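Local coordinates for amino acid ABC superfamily ATP binding cassette transporter, binding protein (PDB 4H5G) that binds L-arginine in the cleft of a periplasmic-binding-protein type II fold and probably delivers it to an amino acid ABC transporter, at residues A[124-128]-A[164-169]; A[134-138]-A[168-172]. All coordinates share one frame; numbering follows the deposited sequence.

In the fold
Contact 1 pairs two neighbouring parallel strands, 125-129 and 167-171, of a five-stranded mixed sheet; contact 2 packs helix 133-141 against the second of them. Their centres are about 10 Å apart, and they share Val168 and His169. Along the chain, strand 125-129 comes first and helix 133-141 directly after it; strand 146-150 and helix 153-162 then precede strand 167-171, on which both contacts end. The contacts also touch each other, Ala128 packing on Glu135 and Ile126 on Val138. Contact 1 thus builds the interior of the sheet, while contact 2 carries the same strand onward to bound arginine, where Pro134 and Asp171 belong to the ligand pocket.

Contact 1. Residues A[124-128]-A[164-169]; sequences ANIAA and KIDAVH
The amide of Asn125 and the carboxylate of Asp166 cross obliquely with their planes only 12° apart, and a water bridges them: Asn125 ND2 donates to it and it donates to Asp166 OD1. The other carboxylate oxygen, OD2, turns to the backbone of Asn125. With CG placed beside its own backbone N (chi1 -55°), Asp166 brings OD2 2.8 Å from Asn125 N, which meets it on the anti side and 23° out of the carboxylate plane. In return Asn125 O takes two bonds, a weak one from Ala167 N that belongs to the parallel ladder and a stronger one from Asp166 N at 2.8 Å, in the carbonyl plane. The ladder continues as Ala127 N reaches Ala167 O at 2.9 Å and Ala127 O accepts from His169 N at 3.0 Å. Beside Ala127, Ile165 lays CG2 against the methyl, CB to CG2 3.6 Å, and Val168 CG2 approaches the same methyl from farther along the strand. Ile126 and Ala167 occupy the other face, against Phe105 of strand 103-108. At the end of the ladder, then, a carboxylate oxygen takes the place of a backbone carbonyl as acceptor for Asn125 N.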
# COMPACT_ATOMS: atom_id res chain seq x y z
N ALA A 124 24.25 -5.42 2.47
CA ALA A 124 23.36 -5.64 3.61
C ALA A 124 22.34 -6.74 3.33
O ALA A 124 22.14 -7.14 2.18
CB ALA A 124 22.66 -4.35 3.98
N ASN A 125 21.70 -7.24 4.38
CA ASN A 125 20.54 -8.11 4.22
C ASN A 125 19.30 -7.25 4.05
O ASN A 125 18.87 -6.58 4.98
CB ASN A 125 20.37 -9.02 5.45
CG ASN A 125 21.52 -9.97 5.61
OD1 ASN A 125 22.12 -10.40 4.62
ND2 ASN A 125 21.87 -10.29 6.86
N ILE A 126 18.75 -7.26 2.84
CA ILE A 126 17.59 -6.43 2.52
C ILE A 126 16.35 -7.31 2.46
O ILE A 126 16.40 -8.44 1.97
CB ILE A 126 17.80 -5.69 1.18
CG1 ILE A 126 19.07 -4.84 1.23
CG2 ILE A 126 16.58 -4.83 0.82
CD1 ILE A 126 19.33 -4.03 -0.04
N ALA A 127 15.24 -6.79 3.00
CA ALA A 127 13.94 -7.45 2.87
C ALA A 127 12.98 -6.57 2.07
O ALA A 127 13.04 -5.34 2.12
CB ALA A 127 13.36 -7.75 4.25
N ALA A 128 12.09 -7.20 1.31
CA ALA A 128 11.01 -6.47 0.63
C ALA A 128 9.81 -7.39 0.52
O ALA A 128 9.93 -8.60 0.74
CB ALA A 128 11.46 -6.00 -0.73
N LYS A 164 17.95 -10.10 11.71
CA LYS A 164 18.15 -11.01 10.58
C LYS A 164 18.21 -10.20 9.29
O LYS A 164 18.81 -10.63 8.30
CB LYS A 164 16.98 -12.00 10.46
CG LYS A 164 16.90 -13.01 11.59
CD LYS A 164 15.92 -14.12 11.24
CE LYS A 164 16.37 -14.88 10.00
NZ LYS A 164 15.47 -16.04 9.71
N ILE A 165 17.58 -9.03 9.32
CA ILE A 165 17.48 -8.11 8.19
C ILE A 165 18.06 -6.77 8.62
O ILE A 165 17.89 -6.38 9.78
CB ILE A 165 15.99 -7.94 7.78
CG1 ILE A 165 15.46 -9.24 7.17
CG2 ILE A 165 15.78 -6.78 6.79
CD1 ILE A 165 16.27 -9.74 5.98
N ASP A 166 18.75 -6.08 7.72
CA ASP A 166 19.34 -4.78 8.04
C ASP A 166 18.53 -3.60 7.52
O ASP A 166 18.62 -2.51 8.06
CB ASP A 166 20.76 -4.68 7.46
CG ASP A 166 21.66 -5.81 7.92
OD1 ASP A 166 21.74 -6.05 9.14
OD2 ASP A 166 22.28 -6.47 7.05
N ALA A 167 17.73 -3.83 6.48
CA ALA A 167 16.99 -2.74 5.85
C ALA A 167 15.78 -3.31 5.15
O ALA A 167 15.89 -4.34 4.48
CB ALA A 167 17.87 -2.01 4.86
N VAL A 168 14.63 -2.66 5.29
CA VAL A 168 13.42 -3.11 4.62
C VAL A 168 12.94 -2.03 3.66
O VAL A 168 12.72 -0.89 4.06
CB VAL A 168 12.29 -3.39 5.63
CG1 VAL A 168 11.07 -3.98 4.89
CG2 VAL A 168 12.75 -4.36 6.71
N HIS A 169 12.78 -2.39 2.38
CA HIS A 169 12.32 -1.44 1.37
C HIS A 169 10.80 -1.37 1.38
O HIS A 169 10.13 -2.41 1.38
CB HIS A 169 12.79 -1.89 -0.02
CG HIS A 169 13.03 -0.78 -0.99
ND1 HIS A 169 12.80 -0.91 -2.34
CD2 HIS A 169 13.50 0.48 -0.81
CE1 HIS A 169 13.11 0.23 -2.95
NE2 HIS A 169 13.54 1.08 -2.04
O HOH W 1 21.45 -8.64 9.37

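Contact 2. Residues A[134-138]-A[168-172]; sequences PESMV and VHMDE. With ARG (arginine), chain L.
His169 points its imidazole edge at the first turn of helix 133-141, and ND1 donates to Pro134 O at 2.9 Å. The bond is nearly straight at the hydrogen, 172°, and the acceptor lies in the ring plane, yet the donor comes from the flank of the carbonyl and tilted from its plane, with a C=O...N angle of 110°. The same oxygen also receives a weak helical bond from Val138 N. Three side chains settle round the ring. Pro134 CB sits 3.5 Å from His169 ND1; Met137 CB meets CE1 at the edge, its chain crossing the histidine at about a right angle; and Val138 runs past in the opposite direction, CG2 coming obliquely to within 3.6 Å of His169 ND1. Met137 SD also meets CE1, lying obliquely to the ring, and a bend at chi3 (70°) sets its methyl beside it, CE 4.0 Å from His169 CE1. Phe105 of strand 103-108 stacks on the ring. Two residues on, Asp171 OD2 accepts a hydrogen bond from the alpha-amino group of bound arginine, N to OD2 2.8 Å, while Tyr22 also bonds to OD2 and Asn101 holds OD1. A helix start and a strand end converging on the backbone end of the ligand, Asp171 at its amino group and Pro134 at CA, belong to the binding cleft of this type II periplasmic binding protein.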
# COMPACT_ATOMS: atom_id res chain seq x y z
N PRO A 134 8.65 -2.07 -4.50
CA PRO A 134 9.92 -2.01 -3.74
C PRO A 134 10.76 -3.28 -3.86
O PRO A 134 11.99 -3.21 -3.83
CB PRO A 134 9.45 -1.80 -2.30
CG PRO A 134 8.13 -1.10 -2.44
CD PRO A 134 7.49 -1.71 -3.67
N GLU A 135 10.11 -4.44 -4.00
CA GLU A 135 10.83 -5.69 -4.23
C GLU A 135 11.53 -5.68 -5.58
O GLU A 135 12.73 -6.00 -5.69
CB GLU A 135 9.89 -6.89 -4.13
CG GLU A 135 10.58 -8.23 -4.38
CD GLU A 135 9.59 -9.37 -4.59
OE1 GLU A 135 9.86 -10.51 -4.12
OE2 GLU A 135 8.54 -9.14 -5.22
N SER A 136 10.78 -5.31 -6.62
CA SER A 136 11.31 -5.27 -7.98
C SER A 136 12.50 -4.33 -8.09
O SER A 136 13.48 -4.63 -8.77
CB SER A 136 10.22 -4.84 -8.97
OG SER A 136 9.18 -5.80 -9.05
N MET A 137 12.39 -3.19 -7.42
CA MET A 137 13.43 -2.17 -7.46
C MET A 137 14.74 -2.70 -6.89
O MET A 137 15.81 -2.45 -7.44
CB MET A 137 12.97 -0.93 -6.68
CG MET A 137 11.85 -0.18 -7.38
SD MET A 137 11.21 1.14 -6.34
CE MET A 137 12.61 2.27 -6.36
N VAL A 138 14.66 -3.44 -5.79
CA VAL A 138 15.87 -4.02 -5.22
C VAL A 138 16.49 -5.04 -6.18
O VAL A 138 17.70 -5.04 -6.40
CB VAL A 138 15.61 -4.66 -3.85
CG1 VAL A 138 16.87 -5.38 -3.35
CG2 VAL A 138 15.19 -3.60 -2.83
N VAL A 168 14.63 -2.66 5.29
CA VAL A 168 13.42 -3.11 4.62
C VAL A 168 12.94 -2.03 3.66
O VAL A 168 12.72 -0.89 4.06
CB VAL A 168 12.29 -3.39 5.63
CG1 VAL A 168 11.07 -3.98 4.89
CG2 VAL A 168 12.75 -4.36 6.71
N HIS A 169 12.78 -2.39 2.38
CA HIS A 169 12.32 -1.44 1.37
C HIS A 169 10.80 -1.37 1.38
O HIS A 169 10.13 -2.41 1.38
CB HIS A 169 12.79 -1.89 -0.02
CG HIS A 169 13.03 -0.78 -0.99
ND1 HIS A 169 12.80 -0.91 -2.34
CD2 HIS A 169 13.50 0.48 -0.81
CE1 HIS A 169 13.11 0.23 -2.95
NE2 HIS A 169 13.54 1.08 -2.04
N MET A 170 10.23 -0.16 1.39
CA MET A 170 8.78 0.00 1.49
C MET A 170 8.35 1.41 1.09
O MET A 170 9.18 2.30 0.99
CB MET A 170 8.30 -0.29 2.92
CG MET A 170 8.83 0.73 3.94
SD MET A 170 8.34 0.36 5.64
CE MET A 170 9.22 -1.16 5.94
N ASP A 171 7.06 1.62 0.88
CA ASP A 171 6.58 2.98 0.59
C ASP A 171 6.93 3.91 1.75
O ASP A 171 6.80 3.54 2.90
CB ASP A 171 5.07 2.97 0.32
CG ASP A 171 4.74 2.41 -1.05
OD1 ASP A 171 4.85 3.17 -2.03
OD2 ASP A 171 4.42 1.20 -1.15
N GLU A 172 7.39 5.12 1.43
CA GLU A 172 7.85 6.05 2.48
C GLU A 172 6.88 6.31 3.65
O GLU A 172 7.31 6.32 4.81
CB GLU A 172 8.35 7.38 1.87
CG GLU A 172 8.66 8.43 2.94
CD GLU A 172 9.50 9.57 2.42
OE1 GLU A 172 8.93 10.55 1.89
OE2 GLU A 172 10.74 9.51 2.55
N ARG L . 3.23 0.28 -3.57
CA ARG L . 3.81 -1.07 -3.66
C ARG L . 3.20 -1.85 -4.81
O ARG L . 2.13 -1.51 -5.34
CB ARG L . 3.61 -1.84 -2.35
CG ARG L . 2.18 -1.85 -1.82
CD ARG L . 2.02 -2.82 -0.64
NE ARG L . 0.69 -2.71 -0.02
CZ ARG L . 0.29 -3.39 1.05
NH1 ARG L . -0.93 -3.21 1.54
NH2 ARG L . 1.12 -4.25 1.64
OXT ARG L . 3.79 -2.84 -5.24